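Local coordinates for regulatory Subunit of Protein Kinase A (cAMP-dependent) from Euglena gracilis (Euglena gracilis, PDB 6RSX) that binds cyclic AMP through two cyclic nucleotide-binding domains and, as a regulatory subunit, presumably controls a protein kinase catalytic subunit, at residues A[78-91]-A[104-118]. Sequence-based numbering, arbitrary orientation.
Sequences GDNFYVIESGTCNI and KSTIGPGASFGELAL. With CMP (adenosine-3',5'-cyclic-monophosphate), chain B.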
# COMPACT_ATOMS: atom_id res chain seq x y z
N GLY A 78 8.09 -10.38 -19.58
CA GLY A 78 8.70 -9.85 -18.35
C GLY A 78 10.18 -10.24 -18.22
O GLY A 78 10.59 -11.34 -18.62
N ASP A 79 10.99 -9.31 -17.71
CA ASP A 79 12.37 -9.64 -17.33
C ASP A 79 12.65 -9.23 -15.89
O ASP A 79 12.93 -10.08 -15.05
CB ASP A 79 13.42 -9.03 -18.27
CG ASP A 79 13.17 -7.54 -18.62
OD1 ASP A 79 12.34 -6.82 -17.98
OD2 ASP A 79 13.85 -7.08 -19.57
N ASN A 80 12.50 -7.93 -15.57
CA ASN A 80 12.91 -7.41 -14.27
C ASN A 80 11.75 -6.80 -13.48
O ASN A 80 10.67 -6.52 -14.02
CB ASN A 80 13.99 -6.33 -14.43
CG ASN A 80 15.24 -6.83 -15.15
OD1 ASN A 80 15.77 -7.91 -14.86
ND2 ASN A 80 15.72 -6.03 -16.10
N PHE A 81 11.99 -6.66 -12.18
CA PHE A 81 11.16 -5.87 -11.28
C PHE A 81 11.95 -4.63 -10.85
O PHE A 81 13.16 -4.72 -10.60
CB PHE A 81 10.79 -6.74 -10.07
CG PHE A 81 10.06 -6.02 -8.99
CD1 PHE A 81 8.76 -5.61 -9.17
CD2 PHE A 81 10.62 -5.92 -7.75
CE1 PHE A 81 8.03 -4.96 -8.11
CE2 PHE A 81 9.92 -5.28 -6.70
CZ PHE A 81 8.62 -4.85 -6.89
N TYR A 82 11.29 -3.46 -10.81
CA TYR A 82 12.01 -2.20 -10.66
C TYR A 82 11.50 -1.40 -9.46
O TYR A 82 10.30 -1.43 -9.15
CB TYR A 82 11.85 -1.29 -11.91
CG TYR A 82 12.45 -1.90 -13.17
CD1 TYR A 82 13.79 -1.74 -13.46
CD2 TYR A 82 11.63 -2.58 -14.09
CE1 TYR A 82 14.35 -2.27 -14.63
CE2 TYR A 82 12.18 -3.12 -15.26
CZ TYR A 82 13.53 -2.95 -15.53
OH TYR A 82 14.09 -3.44 -16.67
N VAL A 83 12.41 -0.68 -8.81
CA VAL A 83 12.04 0.40 -7.87
C VAL A 83 12.69 1.69 -8.34
O VAL A 83 13.88 1.73 -8.65
CB VAL A 83 12.46 0.08 -6.42
CG1 VAL A 83 11.94 1.16 -5.42
CG2 VAL A 83 11.97 -1.30 -5.98
N ILE A 84 11.92 2.79 -8.34
CA ILE A 84 12.46 4.07 -8.77
C ILE A 84 13.35 4.65 -7.67
O ILE A 84 12.92 4.75 -6.51
CB ILE A 84 11.32 5.05 -9.11
CG1 ILE A 84 10.50 4.52 -10.32
CG2 ILE A 84 11.93 6.41 -9.42
CD1 ILE A 84 9.26 5.41 -10.68
N GLU A 85 14.55 5.07 -8.04
CA GLU A 85 15.42 5.82 -7.14
C GLU A 85 15.27 7.32 -7.37
O GLU A 85 15.07 8.08 -6.40
CB GLU A 85 16.88 5.39 -7.34
CG GLU A 85 17.82 6.10 -6.34
CD GLU A 85 19.26 5.57 -6.49
OE1 GLU A 85 19.72 5.41 -7.65
OE2 GLU A 85 19.88 5.22 -5.46
N SER A 86 15.31 7.77 -8.63
CA SER A 86 15.18 9.18 -9.00
C SER A 86 14.28 9.31 -10.21
O SER A 86 14.24 8.42 -11.07
CB SER A 86 16.51 9.81 -9.45
OG SER A 86 17.60 9.40 -8.67
N GLY A 87 13.58 10.45 -10.31
CA GLY A 87 12.80 10.74 -11.49
C GLY A 87 11.38 10.28 -11.33
O GLY A 87 10.99 9.68 -10.33
N THR A 88 10.57 10.54 -12.35
CA THR A 88 9.20 10.05 -12.36
C THR A 88 8.96 9.30 -13.68
O THR A 88 9.64 9.54 -14.68
CB THR A 88 8.17 11.15 -12.21
OG1 THR A 88 8.23 12.02 -13.36
CG2 THR A 88 8.44 11.93 -10.84
N CYS A 89 7.96 8.43 -13.67
CA CYS A 89 7.59 7.59 -14.81
C CYS A 89 6.09 7.65 -15.01
O CYS A 89 5.33 7.72 -14.04
CB CYS A 89 7.99 6.08 -14.61
SG CYS A 89 9.76 5.79 -14.58
N ASN A 90 5.65 7.62 -16.27
CA ASN A 90 4.23 7.52 -16.58
C ASN A 90 3.86 6.07 -16.83
O ASN A 90 4.56 5.37 -17.57
CB ASN A 90 3.87 8.36 -17.80
CG ASN A 90 3.82 9.88 -17.46
OD1 ASN A 90 3.75 10.24 -16.29
ND2 ASN A 90 3.90 10.72 -18.46
N ILE A 91 2.74 5.66 -16.25
CA ILE A 91 2.12 4.36 -16.53
C ILE A 91 1.10 4.60 -17.64
O ILE A 91 0.16 5.40 -17.48
CB ILE A 91 1.43 3.80 -15.28
CG1 ILE A 91 2.39 3.70 -14.11
CG2 ILE A 91 0.74 2.46 -15.62
CD1 ILE A 91 3.70 2.88 -14.39
N LYS A 104 -2.37 6.64 -17.27
CA LYS A 104 -3.10 6.12 -16.11
C LYS A 104 -2.63 6.74 -14.80
O LYS A 104 -3.48 7.12 -13.97
CB LYS A 104 -2.98 4.60 -16.01
CG LYS A 104 -3.70 3.81 -17.14
CD LYS A 104 -5.20 4.04 -17.10
CE LYS A 104 -5.91 3.54 -18.35
NZ LYS A 104 -7.40 3.61 -18.16
N SER A 105 -1.32 6.89 -14.59
CA SER A 105 -0.80 7.46 -13.36
C SER A 105 0.66 7.82 -13.58
O SER A 105 1.28 7.40 -14.56
CB SER A 105 -0.95 6.50 -12.17
OG SER A 105 -0.10 5.37 -12.29
N THR A 106 1.20 8.59 -12.64
CA THR A 106 2.61 8.93 -12.61
C THR A 106 3.17 8.42 -11.30
O THR A 106 2.54 8.61 -10.25
CB THR A 106 2.80 10.45 -12.75
OG1 THR A 106 2.14 10.89 -13.94
CG2 THR A 106 4.27 10.84 -12.78
N ILE A 107 4.35 7.79 -11.35
CA ILE A 107 4.98 7.24 -10.15
C ILE A 107 6.37 7.85 -9.98
O ILE A 107 6.99 8.38 -10.92
CB ILE A 107 5.04 5.68 -10.19
CG1 ILE A 107 5.75 5.19 -11.44
CG2 ILE A 107 3.62 5.13 -10.15
CD1 ILE A 107 6.09 3.66 -11.40
N GLY A 108 6.88 7.74 -8.76
CA GLY A 108 8.15 8.35 -8.47
C GLY A 108 8.99 7.56 -7.50
O GLY A 108 8.75 6.37 -7.28
N PRO A 109 9.98 8.21 -6.88
CA PRO A 109 10.90 7.51 -5.96
C PRO A 109 10.18 6.64 -4.93
O PRO A 109 9.22 7.06 -4.27
CB PRO A 109 11.66 8.68 -5.29
CG PRO A 109 11.72 9.70 -6.39
CD PRO A 109 10.37 9.63 -7.06
N GLY A 110 10.70 5.41 -4.78
CA GLY A 110 10.13 4.42 -3.89
C GLY A 110 9.04 3.56 -4.52
O GLY A 110 8.72 2.50 -3.97
N ALA A 111 8.46 3.98 -5.62
CA ALA A 111 7.44 3.16 -6.24
C ALA A 111 8.08 1.99 -6.97
O ALA A 111 9.17 2.10 -7.55
CB ALA A 111 6.60 3.96 -7.23
N SER A 112 7.39 0.88 -6.95
CA SER A 112 7.90 -0.26 -7.72
C SER A 112 6.94 -0.54 -8.88
O SER A 112 5.76 -0.16 -8.84
CB SER A 112 8.07 -1.47 -6.81
OG SER A 112 6.87 -1.75 -6.12
N PHE A 113 7.46 -1.25 -9.88
CA PHE A 113 6.67 -1.70 -11.01
C PHE A 113 7.34 -2.92 -11.65
O PHE A 113 8.57 -3.09 -11.64
CB PHE A 113 6.45 -0.59 -12.07
CG PHE A 113 7.70 -0.02 -12.63
CD1 PHE A 113 8.36 1.03 -12.00
CD2 PHE A 113 8.22 -0.48 -13.85
CE1 PHE A 113 9.54 1.57 -12.54
CE2 PHE A 113 9.37 0.05 -14.39
CZ PHE A 113 10.05 1.08 -13.74
N GLY A 114 6.49 -3.72 -12.28
CA GLY A 114 6.95 -4.84 -13.09
C GLY A 114 6.78 -6.19 -12.42
O GLY A 114 7.33 -7.18 -12.90
N GLU A 115 5.99 -6.26 -11.36
CA GLU A 115 5.85 -7.51 -10.64
C GLU A 115 4.87 -8.48 -11.32
O GLU A 115 5.03 -9.70 -11.17
CB GLU A 115 5.41 -7.24 -9.19
CG GLU A 115 3.94 -7.04 -8.96
CD GLU A 115 3.43 -5.62 -9.26
OE1 GLU A 115 4.22 -4.76 -9.72
OE2 GLU A 115 2.22 -5.41 -9.06
N LEU A 116 3.87 -7.96 -12.05
CA LEU A 116 2.78 -8.82 -12.51
C LEU A 116 3.31 -9.87 -13.49
O LEU A 116 3.00 -11.06 -13.37
CB LEU A 116 1.71 -8.02 -13.21
CG LEU A 116 0.91 -7.01 -12.32
CD1 LEU A 116 -0.09 -6.28 -13.18
CD2 LEU A 116 0.23 -7.74 -11.16
N ALA A 117 4.14 -9.44 -14.44
CA ALA A 117 4.67 -10.40 -15.44
C ALA A 117 5.52 -11.48 -14.76
O ALA A 117 5.52 -12.65 -15.18
CB ALA A 117 5.51 -9.65 -16.49
N LEU A 118 6.28 -11.09 -13.74
CA LEU A 118 7.13 -12.04 -13.04
C LEU A 118 6.32 -12.97 -12.14
O LEU A 118 6.72 -14.12 -11.94
CB LEU A 118 8.22 -11.34 -12.25
CG LEU A 118 9.10 -10.27 -12.95
CD1 LEU A 118 10.44 -9.87 -12.25
CD2 LEU A 118 9.28 -10.41 -14.40
P CMP B . 3.79 -5.67 -15.26
O1P CMP B . 4.91 -6.75 -15.08
O2P CMP B . 2.49 -5.94 -15.89
O5' CMP B . 4.38 -4.47 -16.15
C5' CMP B . 3.78 -3.17 -16.13
C4' CMP B . 3.65 -2.78 -14.68
O4' CMP B . 2.97 -1.53 -14.46
C3' CMP B . 2.82 -3.74 -13.87
O3' CMP B . 3.47 -4.99 -13.72
C2' CMP B . 2.59 -2.97 -12.57
O2' CMP B . 3.71 -3.15 -11.72
C1' CMP B . 2.57 -1.50 -13.09
N9 CMP B . 1.26 -0.86 -13.04
C8 CMP B . 1.02 0.39 -12.51
N7 CMP B . -0.26 0.67 -12.69
C5 CMP B . -0.82 -0.39 -13.27
C6 CMP B . -2.13 -0.58 -13.62
N6 CMP B . -3.29 0.27 -13.48
N1 CMP B . -2.53 -1.71 -14.17
C2 CMP B . -1.59 -2.67 -14.42
N3 CMP B . -0.27 -2.51 -14.07
C4 CMP B . 0.10 -1.34 -13.50
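Antiparallel strand pairing joins 78-91 to 104-118 twice, once in each sheet of the beta-barrel of the first cyclic nucleotide-binding domain. Strand 80-84 pairs with 112-113, the chain turns a corner at E85, and 89-91 pairs with 104-107, so both partners pass from one sheet to the other together. Y82 and F113 exchange two backbone hydrogen bonds in the first sheet; C89 and I107 do the same in the second. At the corner G110 N reaches I84 O in a nearly straight bond (173°), which ties the type II turn G108-A111 to I84.

Between the sheets sits F113. Its CG lies between the backbone N and the carbonyl carbon (chi1 58°), which turns one face of the ring to Y82 CB. That carbon is 3.7 Å from the ring centroid. The two rings, planes 23° apart, are slid past each other and barely overlap. I84 CG1 meets the edge of the F113 ring at CE1, 3.8 Å away, and I84 CD1 carries on to I107 CG1. A leucine in place of F113 would probably leave Y82 CB without its flat CH-pi partner and open a gap beside I84.

Just past this strand begins the phosphate-binding cassette, the loop and short helix that hold cyclic AMP in this family. G114 N donates to O2' of the nucleotide, and A117 N to O1P at 2.9 Å. The F81 ring meets G114 C at its edge. I91, from the other sheet, lays CG2 3.6 Å from adenine N7. E115 bends at chi2, its CB beside F81 CE1; its OE2 is held by R156 and Y175, while OE1 accepts the ribose hydroxyl O2' at 2.6 Å.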